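PDB 5DSS: MP-4 from Mucuna pruriens, which belongs to the Kunitz-type protease inhibitor family and contributes indirectly to snake venom neutralization by stimulating cross-reactive antibodies. Local coordinates for residues L35-T40 / N58-K63; K39-N44 / N160-R165. One frame throughout, in Å; residues are numbered along the deposited sequence.

Overall arrangement
Both contacts belong to one beta-trefoil chain and start from the same run of residues, with Lys39 and Thr40 common to the two; their centres lie about 13 Å apart. Interaction 1 is the more central, about 10 Å from the middle of the chain. It brings strand 35-37, at one edge of a four-stranded antiparallel sheet, against the turn that leads into strand 62-63 of another sheet, and its side-chain contacts are apolar, made by leucines, a valine and the aliphatic part of Arg36. Interaction 2 sits further out, about 16 Å from the middle, where the loop after strand 35-37 meets the turn before strand 164-167; there charged and polar groups predominate, with the buried Thr40 among them.

Interaction 1: L35-T40 / N58-K63; sequences LRLGKT and NGLPVK
Leu35 and Leu60 are joined through their backbones: Leu60 N donates to Leu35 O over 3.2 Å, with 136° at the hydrogen. The bond is bent, and the exact place of Leu35 O is uncertain. Gly59, the residue before Leu60, has a positive phi of 78° that glycine adopts readily, and with no side chain in the way Gly59 CA lies 4.1 Å from Arg36 CA.

Apolar contacts accompany this bond. Leu35 starts away from the turn, but its chi1 of 47° places CG between the backbone N and the carbonyl carbon, and CD1 swings back to 4.0 Å from Val62 CG2, the two side chains crossing at about a right angle. Both are buried, as suits plain hydrocarbon: Leu35 also touches Ile23 of strand 20-24, and Val62 touches Ile82. In the beta-trefoil fold of this family, strand 35-37, paired to strand 49-51 through the backbone bond of Arg36 with Leu50, here meets the approach to strand 62-63 of a different sheet. Further along, Leu37 and Leu60 both rest on Phe84; their own methyls are modelled too close together, leaving the detail of that meeting doubtful.

Arg36 contributes its aliphatic part. Its CB lies 3.9 Å from Leu60 CD1 and its CG 3.4 Å from Gly59 CA, while bends at chi2 and chi3 lead the guanidinium away from the turn, which suits a long chain with a polar end to a partly exposed position.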
ATOM      1  N   LEU A  35       9.310  -1.817   1.160  1.00 19.35           N
ATOM      2  CA  LEU A  35       8.452  -1.242   2.180  1.00 17.06           C
ATOM      3  C   LEU A  35       8.288  -2.074   3.467  1.00 17.30           C
ATOM      4  O   LEU A  35       8.316  -3.313   3.445  1.00 17.28           O
ATOM      5  CB  LEU A  35       7.040  -0.967   1.647  1.00 16.14           C
ATOM      6  CG  LEU A  35       6.103  -1.863   0.823  1.00 14.99           C
ATOM      7  CD1 LEU A  35       5.720  -3.182   1.469  1.00 14.29           C
ATOM      8  CD2 LEU A  35       4.848  -1.064   0.505  1.00 14.17           C
ATOM      9  N   ARG A  36       8.126  -1.368   4.586  1.00 16.79           N
ATOM     10  CA  ARG A  36       7.872  -2.006   5.859  1.00 16.36           C
ATOM     11  C   ARG A  36       7.230  -1.053   6.849  1.00 16.72           C
ATOM     12  O   ARG A  36       6.868   0.074   6.483  1.00 15.59           O
ATOM     13  CB  ARG A  36       9.218  -2.493   6.395  1.00 17.19           C
ATOM     14  CG  ARG A  36      10.452  -2.132   5.567  1.00 17.31           C
ATOM     15  CD  ARG A  36      10.602  -0.640   5.366  1.00 17.78           C
ATOM     16  NE  ARG A  36      11.420  -0.026   6.404  1.00 18.26           N
ATOM     17  CZ  ARG A  36      11.871   1.222   6.338  1.00 19.19           C
ATOM     18  NH1 ARG A  36      12.614   1.741   7.320  1.00 19.77           N
ATOM     19  NH2 ARG A  36      11.662   1.928   5.239  1.00 20.30           N
ATOM     20  N   LEU A  37       7.091  -1.519   8.096  1.00 16.99           N
ATOM     21  CA  LEU A  37       6.770  -0.633   9.211  1.00 17.89           C
ATOM     22  C   LEU A  37       8.110  -0.061   9.518  1.00 19.02           C
ATOM     23  O   LEU A  37       9.047  -0.799   9.834  1.00 20.81           O
ATOM     24  CB  LEU A  37       6.306  -1.394  10.455  1.00 16.28           C
ATOM     25  CG  LEU A  37       4.840  -1.655  10.709  1.00 15.06           C
ATOM     26  CD1 LEU A  37       4.018  -0.379  10.679  1.00 13.81           C
ATOM     27  CD2 LEU A  37       4.372  -2.667   9.696  1.00 14.93           C
ATOM     28  N   GLY A  38       8.221   1.240   9.399  1.00 19.62           N
ATOM     29  CA  GLY A  38       9.524   1.838   9.494  1.00 22.78           C
ATOM     30  C   GLY A  38       9.578   2.849  10.592  1.00 24.48           C
ATOM     31  O   GLY A  38       8.550   3.203  11.184  1.00 25.34           O
ATOM     32  N   LYS A  39      10.755   3.357  10.842  1.00 26.15           N
ATOM     33  CA  LYS A  39      10.882   4.386  11.804  1.00 28.69           C
ATOM     34  C   LYS A  39      10.820   5.781  11.086  1.00 30.83           C
ATOM     35  O   LYS A  39      11.563   6.124  10.163  1.00 28.63           O
ATOM     36  CB  LYS A  39      12.091   4.107  12.742  1.00 27.84           C
ATOM     37  CG  LYS A  39      12.020   4.703  14.147  1.00 26.50           C
ATOM     38  CD  LYS A  39      13.357   5.191  14.672  1.00 25.24           C
ATOM     39  CE  LYS A  39      14.023   4.202  15.604  1.00 24.73           C
ATOM     40  NZ  LYS A  39      15.193   4.673  16.364  1.00 24.13           N
ATOM     41  N   THR A  40       9.825   6.536  11.513  1.00 32.38           N
ATOM     42  CA  THR A  40       9.644   7.910  11.065  1.00 36.24           C
ATOM     43  C   THR A  40       8.935   8.677  12.189  1.00 39.61           C
ATOM     44  O   THR A  40       8.028   8.137  12.828  1.00 38.70           O
ATOM     45  CB  THR A  40       8.881   7.964   9.721  1.00 35.14           C
ATOM     46  OG1 THR A  40       9.814   8.142   8.644  1.00 32.23           O
ATOM     47  CG2 THR A  40       7.860   9.100   9.699  1.00 34.11           C
ATOM     48  N   ASN A  58      13.051  -6.206   1.898  1.00 11.67           N
ATOM     49  CA  ASN A  58      11.806  -6.242   1.165  1.00 11.69           C
ATOM     50  C   ASN A  58      10.656  -5.885   2.068  1.00 11.65           C
ATOM     51  O   ASN A  58       9.529  -5.852   1.649  1.00 12.93           O
ATOM     52  CB  ASN A  58      11.579  -7.641   0.632  1.00 12.09           C
ATOM     53  CG  ASN A  58      12.237  -8.703   1.497  1.00 12.57           C
ATOM     54  OD1 ASN A  58      12.801  -8.398   2.559  1.00 12.93           O
ATOM     55  ND2 ASN A  58      12.191  -9.955   1.040  1.00 12.40           N
ATOM     56  N   GLY A  59      10.957  -5.584   3.318  1.00 11.52           N
ATOM     57  CA  GLY A  59       9.931  -5.190   4.279  1.00 11.63           C
ATOM     58  C   GLY A  59       9.079  -6.279   4.892  1.00 10.99           C
ATOM     59  O   GLY A  59       9.601  -7.277   5.386  1.00 11.33           O
ATOM     60  N   LEU A  60       7.766  -6.072   4.872  1.00 10.81           N
ATOM     61  CA  LEU A  60       6.811  -6.948   5.547  1.00 10.90           C
ATOM     62  C   LEU A  60       5.715  -7.435   4.575  1.00 11.70           C
ATOM     63  O   LEU A  60       5.207  -6.643   3.758  1.00 11.07           O
ATOM     64  CB  LEU A  60       6.144  -6.163   6.694  1.00 10.50           C
ATOM     65  CG  LEU A  60       6.507  -6.177   8.181  1.00 10.49           C
ATOM     66  CD1 LEU A  60       7.845  -5.515   8.482  1.00 10.79           C
ATOM     67  CD2 LEU A  60       5.408  -5.456   8.939  1.00 10.69           C
ATOM     68  N   PRO A  61       5.327  -8.722   4.682  1.00 12.10           N
ATOM     69  CA  PRO A  61       4.288  -9.289   3.809  1.00 12.36           C
ATOM     70  C   PRO A  61       3.028  -8.421   3.731  1.00 12.89           C
ATOM     71  O   PRO A  61       2.730  -7.687   4.682  1.00 14.13           O
ATOM     72  CB  PRO A  61       3.970 -10.634   4.472  1.00 11.63           C
ATOM     73  CG  PRO A  61       5.235 -11.016   5.153  1.00 11.71           C
ATOM     74  CD  PRO A  61       5.822  -9.718   5.653  1.00 12.06           C
ATOM     75  N   VAL A  62       2.313  -8.509   2.610  1.00 12.28           N
ATOM     76  CA  VAL A  62       1.181  -7.649   2.327  1.00 11.75           C
ATOM     77  C   VAL A  62      -0.039  -8.462   1.877  1.00 11.67           C
ATOM     78  O   VAL A  62      -0.061  -9.022   0.760  1.00 10.67           O
ATOM     79  CB  VAL A  62       1.624  -6.686   1.183  1.00 12.44           C
ATOM     80  CG1 VAL A  62       0.690  -5.482   1.089  1.00 12.52           C
ATOM     81  CG2 VAL A  62       3.072  -6.227   1.355  1.00 11.62           C
ATOM     82  N   LYS A  63      -1.064  -8.515   2.725  1.00 11.46           N
ATOM     83  CA  LYS A  63      -2.249  -9.327   2.428  1.00 11.54           C
ATOM     84  C   LYS A  63      -3.428  -8.624   1.735  1.00 11.71           C
ATOM     85  O   LYS A  63      -4.261  -7.986   2.364  1.00 11.02           O
ATOM     86  CB  LYS A  63      -2.731 -10.043   3.687  1.00 10.97           C
ATOM     87  CG  LYS A  63      -2.458 -11.538   3.710  1.00 11.16           C
ATOM     88  CD  LYS A  63      -2.842 -12.093   5.080  1.00 11.29           C
ATOM     89  CE  LYS A  63      -2.856 -13.610   5.153  1.00 10.66           C
ATOM     90  NZ  LYS A  63      -1.510 -14.250   5.096  1.00 11.75           N
TER

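Interaction 2: K39-N44 / N160-R165; sequences KTRNLN and NREGRR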
ATOM      1  N   LYS A  39      10.755   3.357  10.842  1.00 26.15           N
ATOM      2  CA  LYS A  39      10.882   4.386  11.804  1.00 28.69           C
ATOM      3  C   LYS A  39      10.820   5.781  11.086  1.00 30.83           C
ATOM      4  O   LYS A  39      11.563   6.124  10.163  1.00 28.63           O
ATOM      5  CB  LYS A  39      12.091   4.107  12.742  1.00 27.84           C
ATOM      6  CG  LYS A  39      12.020   4.703  14.147  1.00 26.50           C
ATOM      7  CD  LYS A  39      13.357   5.191  14.672  1.00 25.24           C
ATOM      8  CE  LYS A  39      14.023   4.202  15.604  1.00 24.73           C
ATOM      9  NZ  LYS A  39      15.193   4.673  16.364  1.00 24.13           N
ATOM     10  N   THR A  40       9.825   6.536  11.513  1.00 32.38           N
ATOM     11  CA  THR A  40       9.644   7.910  11.065  1.00 36.24           C
ATOM     12  C   THR A  40       8.935   8.677  12.189  1.00 39.61           C
ATOM     13  O   THR A  40       8.028   8.137  12.828  1.00 38.70           O
ATOM     14  CB  THR A  40       8.881   7.964   9.721  1.00 35.14           C
ATOM     15  OG1 THR A  40       9.814   8.142   8.644  1.00 32.23           O
ATOM     16  CG2 THR A  40       7.860   9.100   9.699  1.00 34.11           C
ATOM     17  N   ARG A  41       9.355   9.924  12.415  1.00 41.49           N
ATOM     18  CA  ARG A  41       8.830  10.802  13.473  1.00 41.96           C
ATOM     19  C   ARG A  41       9.092  10.247  14.876  1.00 42.96           C
ATOM     20  O   ARG A  41      10.082   9.550  15.101  1.00 44.97           O
ATOM     21  CB  ARG A  41       7.345  11.128  13.264  1.00 30.83           C
ATOM     22  CG  ARG A  41       6.983  12.564  13.613  1.00 28.83           C
ATOM     23  CD  ARG A  41       5.791  13.033  12.797  1.00 27.46           C
ATOM     24  NE  ARG A  41       6.080  14.270  12.072  1.00 27.37           N
ATOM     25  CZ  ARG A  41       7.280  14.619  11.609  1.00 27.77           C
ATOM     26  NH1 ARG A  41       8.330  13.821  11.778  1.00 26.04           N
ATOM     27  NH2 ARG A  41       7.425  15.773  10.966  1.00 26.11           N
ATOM     28  N   ASN A  42       8.222  10.562  15.826  1.00 42.62           N
ATOM     29  CA  ASN A  42       8.393  10.009  17.158  1.00 42.26           C
ATOM     30  C   ASN A  42       7.270   9.117  17.727  1.00 42.17           C
ATOM     31  O   ASN A  42       6.633   8.350  16.991  1.00 39.65           O
ATOM     32  CB  ASN A  42       8.996  10.982  18.155  1.00 41.78           C
ATOM     33  CG  ASN A  42      10.512  10.895  18.203  1.00 42.97           C
ATOM     34  OD1 ASN A  42      11.078   9.892  18.641  1.00 41.86           O
ATOM     35  ND2 ASN A  42      11.180  11.954  17.757  1.00 44.81           N
ATOM     36  N   LEU A  43       7.123   9.089  19.008  1.00 42.41           N
ATOM     37  CA  LEU A  43       6.440   7.980  19.576  1.00 42.99           C
ATOM     38  C   LEU A  43       5.009   7.411  19.539  1.00 45.15           C
ATOM     39  O   LEU A  43       4.859   6.297  19.082  1.00 50.52           O
ATOM     40  CB  LEU A  43       7.029   7.866  21.022  1.00 40.81           C
ATOM     41  CG  LEU A  43       6.404   7.286  22.286  1.00 37.93           C
ATOM     42  CD1 LEU A  43       6.869   5.845  22.373  1.00 36.83           C
ATOM     43  CD2 LEU A  43       7.040   8.075  23.421  1.00 39.44           C
ATOM     44  N   ASN A  44       3.923   8.121  19.754  1.00 44.42           N
ATOM     45  CA  ASN A  44       2.693   7.305  19.793  1.00 42.83           C
ATOM     46  C   ASN A  44       2.527   6.531  18.473  1.00 41.40           C
ATOM     47  O   ASN A  44       3.209   6.837  17.491  1.00 42.57           O
ATOM     48  CB  ASN A  44       1.427   8.015  20.258  1.00 43.69           C
ATOM     49  CG  ASN A  44       1.065   7.735  21.713  1.00 44.88           C
ATOM     50  OD1 ASN A  44       0.034   7.131  22.016  1.00 41.69           O
ATOM     51  ND2 ASN A  44       1.957   8.134  22.624  1.00 41.51           N
ATOM     52  N   ASN A 160       9.802  13.523   3.575  1.00 28.41           N
ATOM     53  CA  ASN A 160       9.957  14.078   4.913  1.00 30.51           C
ATOM     54  C   ASN A 160      11.329  13.780   5.565  1.00 30.58           C
ATOM     55  O   ASN A 160      11.533  14.088   6.741  1.00 30.15           O
ATOM     56  CB  ASN A 160       8.764  13.694   5.826  1.00 31.46           C
ATOM     57  CG  ASN A 160       8.647  14.583   7.074  1.00 32.43           C
ATOM     58  OD1 ASN A 160       9.641  14.883   7.748  1.00 30.41           O
ATOM     59  ND2 ASN A 160       7.411  14.988   7.396  1.00 31.92           N
ATOM     60  N   ARG A 161      12.274  13.211   4.805  1.00 29.50           N
ATOM     61  CA  ARG A 161      13.681  13.097   5.275  1.00 28.61           C
ATOM     62  C   ARG A 161      13.927  11.969   6.297  1.00 27.59           C
ATOM     63  O   ARG A 161      14.910  11.970   7.035  1.00 26.68           O
ATOM     64  CB  ARG A 161      14.182  14.447   5.848  1.00 28.33           C
ATOM     65  CG  ARG A 161      13.788  15.694   5.061  1.00 26.49           C
ATOM     66  CD  ARG A 161      14.389  16.966   5.655  1.00 27.32           C
ATOM     67  NE  ARG A 161      13.874  17.295   6.990  1.00 26.69           N
ATOM     68  CZ  ARG A 161      14.624  17.407   8.084  1.00 26.54           C
ATOM     69  NH1 ARG A 161      15.939  17.224   8.026  1.00 26.65           N
ATOM     70  NH2 ARG A 161      14.060  17.711   9.241  1.00 27.07           N
ATOM     71  N   GLU A 162      13.024  11.002   6.328  1.00 28.59           N
ATOM     72  CA  GLU A 162      13.122   9.893   7.274  1.00 29.07           C
ATOM     73  C   GLU A 162      13.158   8.572   6.544  1.00 28.58           C
ATOM     74  O   GLU A 162      13.654   7.558   7.039  1.00 26.99           O
ATOM     75  CB  GLU A 162      11.908   9.998   8.162  1.00 30.70           C
ATOM     76  CG  GLU A 162      11.417  11.441   8.169  1.00 30.85           C
ATOM     77  CD  GLU A 162      10.802  11.868   9.473  1.00 30.02           C
ATOM     78  OE1 GLU A 162       9.869  11.178   9.913  1.00 31.21           O
ATOM     79  OE2 GLU A 162      11.243  12.890  10.037  1.00 30.14           O
ATOM     80  N   GLY A 163      12.634   8.640   5.334  1.00 27.86           N
ATOM     81  CA  GLY A 163      12.412   7.506   4.478  1.00 25.21           C
ATOM     82  C   GLY A 163      11.419   8.103   3.517  1.00 22.79           C
ATOM     83  O   GLY A 163      11.511   9.279   3.162  1.00 22.85           O
ATOM     84  N   ARG A 164      10.450   7.299   3.121  1.00 19.88           N
ATOM     85  CA  ARG A 164       9.494   7.720   2.151  1.00 18.31           C
ATOM     86  C   ARG A 164       8.068   7.324   2.533  1.00 19.18           C
ATOM     87  O   ARG A 164       7.650   6.179   2.333  1.00 18.04           O
ATOM     88  CB  ARG A 164       9.856   7.050   0.857  1.00 17.73           C
ATOM     89  CG  ARG A 164       9.830   7.959  -0.335  1.00 15.37           C
ATOM     90  CD  ARG A 164      10.311   7.108  -1.469  1.00 13.98           C
ATOM     91  NE  ARG A 164      10.950   7.919  -2.477  1.00 12.96           N
ATOM     92  CZ  ARG A 164      12.208   7.758  -2.843  1.00 12.16           C
ATOM     93  NH1 ARG A 164      12.932   6.797  -2.262  1.00 11.47           N
ATOM     94  NH2 ARG A 164      12.708   8.534  -3.809  1.00 11.41           N
ATOM     95  N   ARG A 165       7.320   8.280   3.075  1.00 20.20           N
ATOM     96  CA  ARG A 165       5.942   8.036   3.480  1.00 20.82           C
ATOM     97  C   ARG A 165       5.100   7.983   2.216  1.00 21.13           C
ATOM     98  O   ARG A 165       5.110   8.921   1.411  1.00 20.98           O
ATOM     99  CB  ARG A 165       5.420   9.193   4.384  1.00 21.52           C
ATOM    100  CG  ARG A 165       6.321   9.392   5.614  1.00 23.39           C
ATOM    101  CD  ARG A 165       6.288  10.753   6.283  1.00 24.25           C
ATOM    102  NE  ARG A 165       5.137  10.874   7.172  1.00 27.47           N
ATOM    103  CZ  ARG A 165       5.004  11.784   8.149  1.00 29.10           C
ATOM    104  NH1 ARG A 165       5.960  12.684   8.392  1.00 30.00           N
ATOM    105  NH2 ARG A 165       3.904  11.794   8.898  1.00 28.20           N
TER
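Arg41 meets Glu162 twice, through its backbone and through its side chain, where two loops of the beta-trefoil come together. Arg41 N gives a weak hydrogen bond to Glu162 OE1, an atom whose place is uncertain. Glu162 OE2 stands at the edge of the Arg41 guanidinium, near its plane and 3.5 Å from Arg41 NH1, a long salt bridge with the carboxylate turned 72° from that plane. A glutamate suits the site, since its two oxygens can serve both groups.

Arg165 brings a second positive charge: its NH1 lies over the centre of one face of the Arg41 guanidinium, 4.0 Å from Arg41 CZ, a repulsion that Glu162 would probably ease. The amide of Asn160 lies near Arg41 NH2, its plane almost perpendicular to the guanidinium. Thr40 is buried here, and a threonine fits because its methyl can pack on Arg165; the place of its OG1 is uncertain.

Behind this shell, Thr48 touches both Thr40 and Arg165, Leu50 backs Thr40, and His118 touches Arg41. Arg165 is held in its strand by a backbone bond with Tyr158; a bend at chi3 (81°) brings its guanidinium up to the loop, where Thr40 CG2 sits off-centre over one face, 4.1 Å from Arg165 NE.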